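Local coordinates for probable adhesion protein (Pseudomonas aeruginosa PAO1, PDB 6R44), which binds divalent metal ions such as manganese and iron and probably serves as the periplasmic solute-binding component of a metal-uptake transporter, at residues F171-I176 with L189-V194; Y182-F187 with D270-A275; K221-E226 with V243-L248. All coordinates share one frame; numbering follows the deposited sequence.

Interaction 1: residues F171-I176 with L189-V194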
ATOM      1  N   PHE A 171     -17.173  -4.762 -16.891  1.00 39.38           N
ATOM      2  CA  PHE A 171     -15.848  -5.078 -16.367  1.00 36.89           C
ATOM      3  C   PHE A 171     -15.834  -5.022 -14.848  1.00 38.64           C
ATOM      4  O   PHE A 171     -15.736  -3.951 -14.250  1.00 38.93           O
ATOM      5  CB  PHE A 171     -14.736  -4.218 -17.005  1.00 37.62           C
ATOM      6  CG  PHE A 171     -13.330  -4.611 -16.595  1.00 37.98           C
ATOM      7  CD1 PHE A 171     -12.724  -5.744 -17.123  1.00 39.64           C
ATOM      8  CD2 PHE A 171     -12.619  -3.857 -15.671  1.00 38.54           C
ATOM      9  CE1 PHE A 171     -11.431  -6.102 -16.749  1.00 39.31           C
ATOM     10  CE2 PHE A 171     -11.308  -4.196 -15.329  1.00 40.56           C
ATOM     11  CZ  PHE A 171     -10.731  -5.326 -15.857  1.00 38.41           C
ATOM     12  N   ARG A 172     -15.933  -6.191 -14.234  1.00 33.23           N
ATOM     13  CA  ARG A 172     -15.926  -6.352 -12.789  1.00 31.30           C
ATOM     14  C   ARG A 172     -14.627  -7.022 -12.333  1.00 34.00           C
ATOM     15  O   ARG A 172     -14.172  -8.000 -12.930  1.00 31.80           O
ATOM     16  CB  ARG A 172     -17.153  -7.133 -12.332  1.00 30.87           C
ATOM     17  CG  ARG A 172     -18.470  -6.370 -12.459  1.00 31.79           C
ATOM     18  CD  ARG A 172     -19.553  -7.204 -11.823  1.00 37.59           C
ATOM     19  NE  ARG A 172     -20.893  -6.683 -12.071  1.00 45.15           N
ATOM     20  CZ  ARG A 172     -21.474  -5.768 -11.309  1.00 56.50           C
ATOM     21  NH1 ARG A 172     -20.833  -5.267 -10.253  1.00 45.20           N
ATOM     22  NH2 ARG A 172     -22.695  -5.342 -11.590  1.00 34.91           N
ATOM     23  N   VAL A 173     -14.058  -6.485 -11.244  1.00 29.34           N
ATOM     24  CA  VAL A 173     -12.794  -6.859 -10.661  1.00 28.44           C
ATOM     25  C   VAL A 173     -12.939  -7.393  -9.230  1.00 30.40           C
ATOM     26  O   VAL A 173     -13.653  -6.810  -8.416  1.00 30.00           O
ATOM     27  CB  VAL A 173     -11.929  -5.563 -10.735  1.00 32.59           C
ATOM     28  CG1 VAL A 173     -10.927  -5.434  -9.595  1.00 31.70           C
ATOM     29  CG2 VAL A 173     -11.271  -5.420 -12.101  1.00 32.37           C
ATOM     30  N   ALA A 174     -12.222  -8.470  -8.919  1.00 25.24           N
ATOM     31  CA  ALA A 174     -12.147  -9.011  -7.574  1.00 24.77           C
ATOM     32  C   ALA A 174     -10.677  -9.052  -7.138  1.00 28.90           C
ATOM     33  O   ALA A 174      -9.775  -9.069  -7.982  1.00 27.95           O
ATOM     34  CB  ALA A 174     -12.772 -10.406  -7.496  1.00 25.76           C
ATOM     35  N   THR A 175     -10.429  -8.977  -5.825  1.00 24.83           N
ATOM     36  CA  THR A 175      -9.062  -9.057  -5.292  1.00 23.41           C
ATOM     37  C   THR A 175      -9.034 -10.077  -4.147  1.00 26.16           C
ATOM     38  O   THR A 175     -10.067 -10.304  -3.512  1.00 26.10           O
ATOM     39  CB  THR A 175      -8.508  -7.676  -4.874  1.00 28.03           C
ATOM     40  OG1 THR A 175      -9.148  -7.250  -3.676  1.00 29.87           O
ATOM     41  CG2 THR A 175      -8.649  -6.594  -5.977  1.00 28.39           C
ATOM     42  N   ILE A 176      -7.870 -10.696  -3.887  1.00 23.31           N
ATOM     43  CA  ILE A 176      -7.730 -11.639  -2.762  1.00 22.90           C
ATOM     44  C   ILE A 176      -7.656 -10.811  -1.465  1.00 25.75           C
ATOM     45  O   ILE A 176      -8.488 -10.976  -0.587  1.00 26.06           O
ATOM     46  CB  ILE A 176      -6.503 -12.598  -2.917  1.00 25.62           C
ATOM     47  CG1 ILE A 176      -6.556 -13.470  -4.229  1.00 25.94           C
ATOM     48  CG2 ILE A 176      -6.356 -13.483  -1.646  1.00 25.66           C
ATOM     49  CD1 ILE A 176      -7.661 -14.590  -4.280  1.00 29.09           C
ATOM     50  N   LEU A 189     -12.418   3.038 -11.134  1.00 33.67           N
ATOM     51  CA  LEU A 189     -12.954   1.694 -10.936  1.00 33.90           C
ATOM     52  C   LEU A 189     -13.169   1.395  -9.483  1.00 36.37           C
ATOM     53  O   LEU A 189     -12.531   1.995  -8.622  1.00 36.59           O
ATOM     54  CB  LEU A 189     -11.982   0.638 -11.495  1.00 34.17           C
ATOM     55  CG  LEU A 189     -12.102   0.309 -12.957  1.00 42.09           C
ATOM     56  CD1 LEU A 189     -10.754  -0.030 -13.518  1.00 43.94           C
ATOM     57  CD2 LEU A 189     -13.041  -0.876 -13.177  1.00 47.81           C
ATOM     58  N   GLU A 190     -14.039   0.428  -9.213  1.00 30.78           N
ATOM     59  CA  GLU A 190     -14.312  -0.063  -7.875  1.00 30.89           C
ATOM     60  C   GLU A 190     -13.994  -1.545  -7.863  1.00 33.04           C
ATOM     61  O   GLU A 190     -13.985  -2.179  -8.922  1.00 32.10           O
ATOM     62  CB  GLU A 190     -15.785   0.143  -7.520  1.00 33.64           C
ATOM     63  CG  GLU A 190     -16.096   1.541  -7.011  1.00 52.00           C
ATOM     64  CD  GLU A 190     -17.558   1.750  -6.670  1.00 73.83           C
ATOM     65  OE1 GLU A 190     -18.422   1.361  -7.490  1.00 67.60           O
ATOM     66  OE2 GLU A 190     -17.839   2.309  -5.586  1.00 69.97           O
ATOM     67  N   VAL A 191     -13.750  -2.101  -6.672  1.00 27.42           N
ATOM     68  CA  VAL A 191     -13.496  -3.532  -6.524  1.00 26.64           C
ATOM     69  C   VAL A 191     -14.889  -4.111  -6.247  1.00 27.55           C
ATOM     70  O   VAL A 191     -15.578  -3.628  -5.348  1.00 26.14           O
ATOM     71  CB  VAL A 191     -12.462  -3.846  -5.388  1.00 29.25           C
ATOM     72  CG1 VAL A 191     -12.377  -5.342  -5.096  1.00 28.71           C
ATOM     73  CG2 VAL A 191     -11.082  -3.300  -5.738  1.00 28.51           C
ATOM     74  N   THR A 192     -15.327  -5.077  -7.057  1.00 23.87           N
ATOM     75  CA  THR A 192     -16.636  -5.731  -6.898  1.00 23.39           C
ATOM     76  C   THR A 192     -16.638  -6.590  -5.652  1.00 27.80           C
ATOM     77  O   THR A 192     -17.582  -6.496  -4.869  1.00 28.27           O
ATOM     78  CB  THR A 192     -17.016  -6.540  -8.148  1.00 28.41           C
ATOM     79  OG1 THR A 192     -17.164  -5.638  -9.243  1.00 33.00           O
ATOM     80  CG2 THR A 192     -18.320  -7.320  -7.972  1.00 25.29           C
ATOM     81  N   ALA A 193     -15.591  -7.429  -5.454  1.00 24.51           N
ATOM     82  CA  ALA A 193     -15.537  -8.319  -4.288  1.00 25.72           C
ATOM     83  C   ALA A 193     -14.117  -8.568  -3.827  1.00 29.05           C
ATOM     84  O   ALA A 193     -13.202  -8.585  -4.643  1.00 27.82           O
ATOM     85  CB  ALA A 193     -16.184  -9.651  -4.630  1.00 28.17           C
ATOM     86  N   VAL A 194     -13.938  -8.779  -2.515  1.00 26.15           N
ATOM     87  CA  VAL A 194     -12.651  -9.115  -1.895  1.00 25.43           C
ATOM     88  C   VAL A 194     -12.822 -10.526  -1.342  1.00 29.10           C
ATOM     89  O   VAL A 194     -13.811 -10.770  -0.646  1.00 29.00           O
ATOM     90  CB  VAL A 194     -12.243  -8.111  -0.779  1.00 28.96           C
ATOM     91  CG1 VAL A 194     -10.989  -8.585  -0.033  1.00 28.48           C
ATOM     92  CG2 VAL A 194     -12.047  -6.702  -1.341  1.00 28.19           C
TER
HETATM   93  O   HOH W   1     -15.341  -4.027 -10.256  1.00 28.26           O
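A single water ties Val173 to Glu190 and Thr192 where the two segments begin to draw apart. It accepts from Val173 N, donates to Glu190 O at 2.7 Å, and lies 2.6 Å from Thr192 OG1, so three groups grip it. The Thr192 hydroxyl stands beside its own backbone N (chi1 -64°), which sets it over the CB-CG part of Arg172, with Thr192 OG1 3.4 Å from Arg172 CB; the two side chains cross at about a right angle. Next along, Thr192 N donates to Val173 O (2.8 Å) through a bent N-H...O angle of 143°. The helical backbone angles of Thr192 mark a kink just before the strand pairing. From there Ala174 and Thr175 pair in parallel with Ala193 and Val194, and Thr175 N binds Ala193 O at 3.0 Å. These are the two strands of the beta-alpha-beta unit in which helix 181-185 makes the connection; strand 193-194 is an edge strand of a four-stranded parallel sheet. On the face bearing Thr175 and Val194, the Thr175 methyl meets both branches of Val191, while Thr175 OG1 is hydrogen-bonded to the backbone O of His177, a metal-binding residue. At the opposite end from Thr175, Leu189 CD2 reaches the edge of the Phe171 ring, near its plane, 3.9 Å from Phe171 CD2.

Interaction 2: residues Y182-F187 with D270-A275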
ATOM      1  N   TYR A 182      -8.021   1.888  -3.290  1.00 19.88           N
ATOM      2  CA  TYR A 182      -7.463   3.192  -3.595  1.00 20.47           C
ATOM      3  C   TYR A 182      -6.744   3.166  -4.956  1.00 27.15           C
ATOM      4  O   TYR A 182      -6.877   4.117  -5.715  1.00 28.62           O
ATOM      5  CB  TYR A 182      -6.512   3.655  -2.510  1.00 20.61           C
ATOM      6  CG  TYR A 182      -7.162   3.826  -1.169  1.00 22.18           C
ATOM      7  CD1 TYR A 182      -7.180   2.784  -0.243  1.00 22.75           C
ATOM      8  CD2 TYR A 182      -7.702   5.051  -0.785  1.00 23.85           C
ATOM      9  CE1 TYR A 182      -7.740   2.953   1.023  1.00 23.12           C
ATOM     10  CE2 TYR A 182      -8.280   5.221   0.475  1.00 24.94           C
ATOM     11  CZ  TYR A 182      -8.278   4.176   1.379  1.00 24.56           C
ATOM     12  OH  TYR A 182      -8.841   4.336   2.627  1.00 24.47           O
ATOM     13  N   LEU A 183      -6.078   2.051  -5.298  1.00 25.35           N
ATOM     14  CA  LEU A 183      -5.375   1.942  -6.600  1.00 26.13           C
ATOM     15  C   LEU A 183      -6.351   1.980  -7.781  1.00 27.70           C
ATOM     16  O   LEU A 183      -6.109   2.679  -8.774  1.00 27.80           O
ATOM     17  CB  LEU A 183      -4.482   0.664  -6.670  1.00 26.12           C
ATOM     18  CG  LEU A 183      -3.945   0.259  -8.075  1.00 31.83           C
ATOM     19  CD1 LEU A 183      -2.728   1.081  -8.454  1.00 32.68           C
ATOM     20  CD2 LEU A 183      -3.599  -1.204  -8.122  1.00 35.63           C
ATOM     21  N   LEU A 184      -7.416   1.200  -7.693  1.00 24.40           N
ATOM     22  CA  LEU A 184      -8.380   1.094  -8.776  1.00 25.46           C
ATOM     23  C   LEU A 184      -9.229   2.349  -8.945  1.00 29.19           C
ATOM     24  O   LEU A 184      -9.604   2.673 -10.067  1.00 26.97           O
ATOM     25  CB  LEU A 184      -9.197  -0.176  -8.619  1.00 27.11           C
ATOM     26  CG  LEU A 184      -8.452  -1.383  -9.178  1.00 33.58           C
ATOM     27  CD1 LEU A 184      -8.593  -2.587  -8.302  1.00 33.42           C
ATOM     28  CD2 LEU A 184      -8.847  -1.646 -10.633  1.00 39.99           C
ATOM     29  N   ARG A 185      -9.386   3.143  -7.863  1.00 28.91           N
ATOM     30  CA  ARG A 185     -10.083   4.433  -7.889  1.00 30.33           C
ATOM     31  C   ARG A 185      -9.361   5.407  -8.828  1.00 31.24           C
ATOM     32  O   ARG A 185     -10.009   6.223  -9.448  1.00 31.32           O
ATOM     33  CB  ARG A 185     -10.174   5.014  -6.477  1.00 36.34           C
ATOM     34  CG  ARG A 185     -11.396   5.868  -6.253  1.00 55.02           C
ATOM     35  CD  ARG A 185     -11.478   6.316  -4.806  1.00 71.14           C
ATOM     36  NE  ARG A 185     -12.697   7.083  -4.566  1.00 89.30           N
ATOM     37  CZ  ARG A 185     -12.769   8.406  -4.639  1.00107.74           C
ATOM     38  NH1 ARG A 185     -11.687   9.124  -4.921  1.00 94.45           N
ATOM     39  NH2 ARG A 185     -13.921   9.026  -4.420  1.00 97.90           N
ATOM     40  N   GLU A 186      -8.048   5.264  -9.000  1.00 26.27           N
ATOM     41  CA  GLU A 186      -7.264   6.087  -9.925  1.00 27.70           C
ATOM     42  C   GLU A 186      -7.631   5.879 -11.407  1.00 30.94           C
ATOM     43  O   GLU A 186      -7.270   6.692 -12.250  1.00 30.48           O
ATOM     44  CB  GLU A 186      -5.765   5.891  -9.696  1.00 29.05           C
ATOM     45  CG  GLU A 186      -5.441   6.165  -8.243  1.00 44.58           C
ATOM     46  CD  GLU A 186      -4.099   6.801  -8.012  1.00 59.11           C
ATOM     47  OE1 GLU A 186      -3.107   6.043  -7.949  1.00 58.37           O
ATOM     48  OE2 GLU A 186      -4.035   8.046  -7.906  1.00 50.20           O
ATOM     49  N   PHE A 187      -8.343   4.793 -11.692  1.00 27.24           N
ATOM     50  CA  PHE A 187      -8.868   4.424 -13.009  1.00 28.77           C
ATOM     51  C   PHE A 187     -10.391   4.659 -13.018  1.00 34.23           C
ATOM     52  O   PHE A 187     -11.054   4.375 -14.016  1.00 35.42           O
ATOM     53  CB  PHE A 187      -8.573   2.933 -13.297  1.00 29.57           C
ATOM     54  CG  PHE A 187      -7.112   2.574 -13.446  1.00 30.01           C
ATOM     55  CD1 PHE A 187      -6.331   2.288 -12.330  1.00 32.54           C
ATOM     56  CD2 PHE A 187      -6.512   2.538 -14.701  1.00 30.84           C
ATOM     57  CE1 PHE A 187      -4.971   1.992 -12.464  1.00 32.89           C
ATOM     58  CE2 PHE A 187      -5.157   2.250 -14.836  1.00 33.24           C
ATOM     59  CZ  PHE A 187      -4.395   1.975 -13.714  1.00 31.73           C
ATOM     60  N   ASP A 270       0.796  -0.833 -14.515  1.00 23.63           N
ATOM     61  CA  ASP A 270       0.911  -1.504 -15.822  1.00 25.82           C
ATOM     62  C   ASP A 270       0.081  -2.779 -15.834  1.00 27.02           C
ATOM     63  O   ASP A 270      -0.561  -3.078 -16.835  1.00 24.64           O
ATOM     64  CB  ASP A 270       2.374  -1.795 -16.166  1.00 28.40           C
ATOM     65  CG  ASP A 270       3.179  -0.577 -16.632  1.00 46.96           C
ATOM     66  OD1 ASP A 270       2.575   0.536 -16.770  1.00 48.11           O
ATOM     67  OD2 ASP A 270       4.397  -0.730 -16.874  1.00 51.54           O
ATOM     68  N   THR A 271       0.048  -3.500 -14.693  1.00 24.94           N
ATOM     69  CA  THR A 271      -0.738  -4.742 -14.573  1.00 24.64           C
ATOM     70  C   THR A 271      -2.232  -4.448 -14.682  1.00 28.08           C
ATOM     71  O   THR A 271      -2.934  -5.159 -15.408  1.00 27.05           O
ATOM     72  CB  THR A 271      -0.343  -5.551 -13.326  1.00 23.57           C
ATOM     73  OG1 THR A 271       1.022  -5.994 -13.487  1.00 21.50           O
ATOM     74  CG2 THR A 271      -1.225  -6.768 -13.142  1.00 21.29           C
ATOM     75  N   VAL A 272      -2.705  -3.380 -14.002  1.00 25.88           N
ATOM     76  CA  VAL A 272      -4.118  -2.979 -14.058  1.00 25.60           C
ATOM     77  C   VAL A 272      -4.467  -2.589 -15.509  1.00 28.46           C
ATOM     78  O   VAL A 272      -5.450  -3.101 -16.053  1.00 26.49           O
ATOM     79  CB  VAL A 272      -4.484  -1.902 -13.001  1.00 27.45           C
ATOM     80  CG1 VAL A 272      -5.917  -1.384 -13.201  1.00 27.18           C
ATOM     81  CG2 VAL A 272      -4.319  -2.467 -11.590  1.00 26.38           C
ATOM     82  N   VAL A 273      -3.591  -1.796 -16.167  1.00 24.97           N
ATOM     83  CA  VAL A 273      -3.796  -1.404 -17.577  1.00 25.15           C
ATOM     84  C   VAL A 273      -3.910  -2.662 -18.452  1.00 28.29           C
ATOM     85  O   VAL A 273      -4.804  -2.754 -19.290  1.00 29.04           O
ATOM     86  CB  VAL A 273      -2.700  -0.426 -18.098  1.00 28.42           C
ATOM     87  CG1 VAL A 273      -2.728  -0.306 -19.633  1.00 29.01           C
ATOM     88  CG2 VAL A 273      -2.849   0.939 -17.463  1.00 27.92           C
ATOM     89  N   ARG A 274      -3.006  -3.622 -18.251  1.00 24.81           N
ATOM     90  CA  ARG A 274      -2.985  -4.848 -19.036  1.00 25.68           C
ATOM     91  C   ARG A 274      -4.285  -5.679 -18.848  1.00 28.65           C
ATOM     92  O   ARG A 274      -4.809  -6.193 -19.822  1.00 29.17           O
ATOM     93  CB  ARG A 274      -1.729  -5.662 -18.686  1.00 28.70           C
ATOM     94  CG  ARG A 274      -1.485  -6.818 -19.645  1.00 43.27           C
ATOM     95  CD  ARG A 274      -0.166  -7.503 -19.363  1.00 52.83           C
ATOM     96  NE  ARG A 274      -0.147  -8.169 -18.060  1.00 58.57           N
ATOM     97  CZ  ARG A 274      -0.553  -9.418 -17.855  1.00 78.84           C
ATOM     98  NH1 ARG A 274      -0.480  -9.953 -16.646  1.00 67.06           N
ATOM     99  NH2 ARG A 274      -1.033 -10.141 -18.860  1.00 69.17           N
ATOM    100  N   ALA A 275      -4.811  -5.779 -17.615  1.00 23.91           N
ATOM    101  CA  ALA A 275      -6.059  -6.496 -17.349  1.00 23.79           C
ATOM    102  C   ALA A 275      -7.223  -5.792 -18.095  1.00 28.39           C
ATOM    103  O   ALA A 275      -8.086  -6.471 -18.673  1.00 27.32           O
ATOM    104  CB  ALA A 275      -6.338  -6.530 -15.841  1.00 22.93           C
TER
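Leu183 and Val272 bring helix 181-185 against helix 260-278. This is an apolar helix-helix packing on one side of the parallel sheet of this lobe, in the beta-alpha architecture of the solute-binding protein 9 family. Leu183 directs its CB toward the longer helix, and with CG turned opposite the backbone N (chi1 167°) its CD2 comes to 3.8 Å from Val272 CG2; the two side chains run antiparallel alongside each other. Around them, Met265 and Leu269 of the same long helix and Leu248 of the sheet also touch Leu183. Leu184 leaves its backbone at a less direct angle, yet its tip bends in, placing Leu184 CD2 3.9 Å from Val272 CG1. The two branches of Val272 are thus divided between neighbouring leucines. Phe187 returns to the interface, its backbone N hydrogen-bonded to Leu184 O at 3.0 Å. Its ring lies under Val272, whose CG1 sits over one face as a CH-pi contact, 3.7 Å from the ring centroid and 15° off the normal. That methyl is displaced toward the rim, so that Phe187 CE1 is its closest ring atom. Leu160, Leu269 and Ile276 also touch this ring. The Val273 side chain crosses that of Phe187 at about a right angle; its CG2 lies at the ring's edge, near the plane, 3.7 Å from Phe187 CE2.

Interaction 3: residues K221-E226 with V243-L248; sequences KVIFSE and VKLYSL
Ahead of the strand pairing, Val243 lays its CG1 methyl against the backbone of the neighbouring strand, 3.4 Å from Val222 C, and beside Ile223 CG2. Lys244 joins the ladder through both its N and its O: the N donates to Lys221 O, tilted from that carbonyl plane, and the O receives Ile223 N at 2.8 Å. On the opposite face, the side chains of Leu245 and Ile223 extend alongside each other in the same direction, with Leu245 CD1 3.5 Å from Ile223 CG2. The N of Tyr246 binds Ile223 O, and its O takes Ser225 N (2.8 Å) plus a weak bond from Ser225 OG. Beyond its CB, which rests 3.6 Å from Phe224 CD1, the Tyr246 ring runs back toward Val222 CG1, and its hydroxyl meets Glu278 of helix 260-278. Ser247 OG donates to Ser225 OG at 2.7 Å; Ser225 OG, at chi1 65°, is turned between its own N and carbonyl carbon, where it accepts this bond and gives the weak one to Tyr246 O. Leu248 closes the ladder with its N on Ser225 O, while its CD1 packs 3.7 Å from Phe224 CG. A water links Leu248 O to Glu226 OE1, and Tyr180 holds Glu226 OE2. Such parallel pairing joins the strands of a beta-alpha-beta unit crossing over through helix 234-241, with Glu226 at the end of its strand beside the metal-binding His177 and His250.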
ATOM      1  N   LYS A 221     -14.920 -10.680 -14.074  1.00 31.00           N
ATOM      2  CA  LYS A 221     -13.982 -10.937 -15.170  1.00 31.45           C
ATOM      3  C   LYS A 221     -12.523 -11.180 -14.747  1.00 32.47           C
ATOM      4  O   LYS A 221     -11.850 -12.017 -15.353  1.00 29.23           O
ATOM      5  CB  LYS A 221     -14.062  -9.765 -16.171  1.00 35.07           C
ATOM      6  CG  LYS A 221     -15.498  -9.388 -16.594  1.00 38.99           C
ATOM      7  CD  LYS A 221     -16.113 -10.446 -17.524  1.00 45.52           C
ATOM      8  CE  LYS A 221     -17.389  -9.983 -18.172  1.00 55.31           C
ATOM      9  NZ  LYS A 221     -17.845 -10.956 -19.195  1.00 62.43           N
ATOM     10  N   VAL A 222     -12.008 -10.413 -13.755  1.00 29.27           N
ATOM     11  CA  VAL A 222     -10.609 -10.580 -13.350  1.00 28.09           C
ATOM     12  C   VAL A 222     -10.439 -10.674 -11.836  1.00 29.52           C
ATOM     13  O   VAL A 222     -11.241 -10.152 -11.061  1.00 28.21           O
ATOM     14  CB  VAL A 222      -9.578  -9.570 -13.976  1.00 31.52           C
ATOM     15  CG1 VAL A 222      -9.876  -9.248 -15.431  1.00 31.75           C
ATOM     16  CG2 VAL A 222      -9.409  -8.303 -13.162  1.00 30.94           C
ATOM     17  N   ILE A 223      -9.374 -11.371 -11.435  1.00 26.32           N
ATOM     18  CA  ILE A 223      -8.956 -11.451 -10.052  1.00 26.70           C
ATOM     19  C   ILE A 223      -7.509 -11.003  -9.964  1.00 27.62           C
ATOM     20  O   ILE A 223      -6.653 -11.463 -10.740  1.00 25.72           O
ATOM     21  CB  ILE A 223      -9.259 -12.782  -9.293  1.00 31.26           C
ATOM     22  CG1 ILE A 223      -8.632 -12.806  -7.897  1.00 31.79           C
ATOM     23  CG2 ILE A 223      -8.845 -14.008 -10.083  1.00 35.41           C
ATOM     24  CD1 ILE A 223      -9.597 -12.579  -6.795  1.00 48.04           C
ATOM     25  N   PHE A 224      -7.263 -10.062  -9.049  1.00 22.46           N
ATOM     26  CA  PHE A 224      -5.933  -9.575  -8.717  1.00 21.00           C
ATOM     27  C   PHE A 224      -5.502 -10.287  -7.460  1.00 25.07           C
ATOM     28  O   PHE A 224      -6.053 -10.040  -6.376  1.00 23.54           O
ATOM     29  CB  PHE A 224      -5.892  -8.051  -8.534  1.00 21.53           C
ATOM     30  CG  PHE A 224      -6.154  -7.282  -9.793  1.00 23.78           C
ATOM     31  CD1 PHE A 224      -5.232  -7.286 -10.832  1.00 25.12           C
ATOM     32  CD2 PHE A 224      -7.316  -6.526  -9.937  1.00 27.47           C
ATOM     33  CE1 PHE A 224      -5.472  -6.561 -12.003  1.00 27.78           C
ATOM     34  CE2 PHE A 224      -7.550  -5.786 -11.100  1.00 30.06           C
ATOM     35  CZ  PHE A 224      -6.643  -5.831 -12.136  1.00 27.92           C
ATOM     36  N   SER A 225      -4.554 -11.221  -7.617  1.00 22.74           N
ATOM     37  CA  SER A 225      -4.005 -11.992  -6.507  1.00 22.68           C
ATOM     38  C   SER A 225      -2.734 -11.324  -5.976  1.00 27.85           C
ATOM     39  O   SER A 225      -2.300 -10.304  -6.511  1.00 26.48           O
ATOM     40  CB  SER A 225      -3.762 -13.441  -6.915  1.00 25.61           C
ATOM     41  OG  SER A 225      -2.761 -13.506  -7.915  1.00 29.27           O
ATOM     42  N   GLU A 226      -2.178 -11.864  -4.896  1.00 25.40           N
ATOM     43  CA  GLU A 226      -1.000 -11.312  -4.232  1.00 25.93           C
ATOM     44  C   GLU A 226       0.335 -11.844  -4.779  1.00 30.97           C
ATOM     45  O   GLU A 226       0.517 -13.051  -4.898  1.00 30.66           O
ATOM     46  CB  GLU A 226      -1.118 -11.593  -2.713  1.00 27.63           C
ATOM     47  CG  GLU A 226      -2.177 -10.758  -2.002  1.00 33.74           C
ATOM     48  CD  GLU A 226      -1.887  -9.272  -2.091  1.00 42.81           C
ATOM     49  OE1 GLU A 226      -0.974  -8.797  -1.383  1.00 31.93           O
ATOM     50  OE2 GLU A 226      -2.546  -8.587  -2.902  1.00 36.71           O
ATOM     51  N   VAL A 243     -12.414 -17.094 -13.997  1.00 39.96           N
ATOM     52  CA  VAL A 243     -11.946 -15.715 -13.988  1.00 38.86           C
ATOM     53  C   VAL A 243     -10.455 -15.614 -14.456  1.00 41.18           C
ATOM     54  O   VAL A 243      -9.715 -16.588 -14.345  1.00 40.57           O
ATOM     55  CB  VAL A 243     -12.220 -15.157 -12.557  1.00 43.42           C
ATOM     56  CG1 VAL A 243     -11.679 -13.778 -12.380  1.00 43.17           C
ATOM     57  CG2 VAL A 243     -13.716 -15.140 -12.249  1.00 44.18           C
ATOM     58  N   LYS A 244     -10.046 -14.470 -15.055  1.00 36.91           N
ATOM     59  CA  LYS A 244      -8.663 -14.265 -15.500  1.00 36.43           C
ATOM     60  C   LYS A 244      -7.857 -13.797 -14.281  1.00 39.05           C
ATOM     61  O   LYS A 244      -8.332 -12.970 -13.505  1.00 38.76           O
ATOM     62  CB  LYS A 244      -8.582 -13.222 -16.624  1.00 38.90           C
ATOM     63  CG  LYS A 244      -8.381 -13.799 -18.014  1.00 53.48           C
ATOM     64  CD  LYS A 244      -8.392 -12.686 -19.059  1.00 64.81           C
ATOM     65  CE  LYS A 244      -8.330 -13.196 -20.480  1.00 81.26           C
ATOM     66  NZ  LYS A 244      -8.315 -12.080 -21.466  1.00 89.17           N
ATOM     67  N   LEU A 245      -6.650 -14.334 -14.119  1.00 34.18           N
ATOM     68  CA  LEU A 245      -5.771 -14.048 -12.998  1.00 32.92           C
ATOM     69  C   LEU A 245      -4.598 -13.112 -13.332  1.00 32.29           C
ATOM     70  O   LEU A 245      -3.909 -13.303 -14.338  1.00 29.76           O
ATOM     71  CB  LEU A 245      -5.278 -15.394 -12.458  1.00 34.36           C
ATOM     72  CG  LEU A 245      -4.551 -15.421 -11.129  1.00 40.72           C
ATOM     73  CD1 LEU A 245      -5.414 -14.846 -10.018  1.00 41.59           C
ATOM     74  CD2 LEU A 245      -4.183 -16.850 -10.774  1.00 44.81           C
ATOM     75  N   TYR A 246      -4.424 -12.062 -12.509  1.00 27.70           N
ATOM     76  CA  TYR A 246      -3.348 -11.071 -12.585  1.00 26.53           C
ATOM     77  C   TYR A 246      -2.869 -10.900 -11.168  1.00 33.75           C
ATOM     78  O   TYR A 246      -3.626 -11.149 -10.234  1.00 35.74           O
ATOM     79  CB  TYR A 246      -3.836  -9.713 -13.115  1.00 26.99           C
ATOM     80  CG  TYR A 246      -4.390  -9.777 -14.517  1.00 28.11           C
ATOM     81  CD1 TYR A 246      -5.719 -10.148 -14.748  1.00 28.98           C
ATOM     82  CD2 TYR A 246      -3.570  -9.559 -15.621  1.00 29.37           C
ATOM     83  CE1 TYR A 246      -6.212 -10.296 -16.043  1.00 28.15           C
ATOM     84  CE2 TYR A 246      -4.059  -9.695 -16.926  1.00 30.91           C
ATOM     85  CZ  TYR A 246      -5.382 -10.053 -17.125  1.00 31.67           C
ATOM     86  OH  TYR A 246      -5.882 -10.141 -18.383  1.00 33.28           O
ATOM     87  N   SER A 247      -1.616 -10.544 -10.993  1.00 28.80           N
ATOM     88  CA  SER A 247      -1.065 -10.403  -9.654  1.00 28.12           C
ATOM     89  C   SER A 247      -0.609  -8.979  -9.401  1.00 26.38           C
ATOM     90  O   SER A 247      -0.097  -8.334 -10.290  1.00 26.32           O
ATOM     91  CB  SER A 247       0.088 -11.380  -9.470  1.00 35.11           C
ATOM     92  OG  SER A 247      -0.435 -12.629  -9.062  1.00 55.33           O
ATOM     93  N   LEU A 248      -0.799  -8.503  -8.193  1.00 23.96           N
ATOM     94  CA  LEU A 248      -0.419  -7.160  -7.760  1.00 24.10           C
ATOM     95  C   LEU A 248       0.457  -7.212  -6.518  1.00 27.66           C
ATOM     96  O   LEU A 248       0.441  -8.197  -5.771  1.00 26.18           O
ATOM     97  CB  LEU A 248      -1.674  -6.308  -7.492  1.00 24.13           C
ATOM     98  CG  LEU A 248      -2.550  -5.927  -8.695  1.00 27.70           C
ATOM     99  CD1 LEU A 248      -3.697  -5.057  -8.252  1.00 26.32           C
ATOM    100  CD2 LEU A 248      -1.753  -5.146  -9.741  1.00 28.55           C
TER
HETATM  101  O   HOH W   2       1.176  -8.420  -3.110  1.00 22.75           O

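How the interactions relate
All three interactions lie in one lobe, their centres 9 to 12 Å apart. Interactions 1 and 3 build the same four-stranded parallel sheet, in the order 193-194, 173-175, 222-226, 244-248, and meet at its middle, where Ala174 makes backbone hydrogen bonds to Val222 and Phe224. Interaction 2 packs two helices on one side of it: Leu184 touches Val173 and Val191, and Ala275 touches Phe224 and Tyr246. Along the chain, interaction 1 closes before interaction 3 opens, while the segments of interaction 2, 83 residues apart at their closest ends, enclose interaction 3 and alternate with those of interaction 1. Together they join the sheet to its helical layer, near the loops carrying His177 and His250 of the metal site.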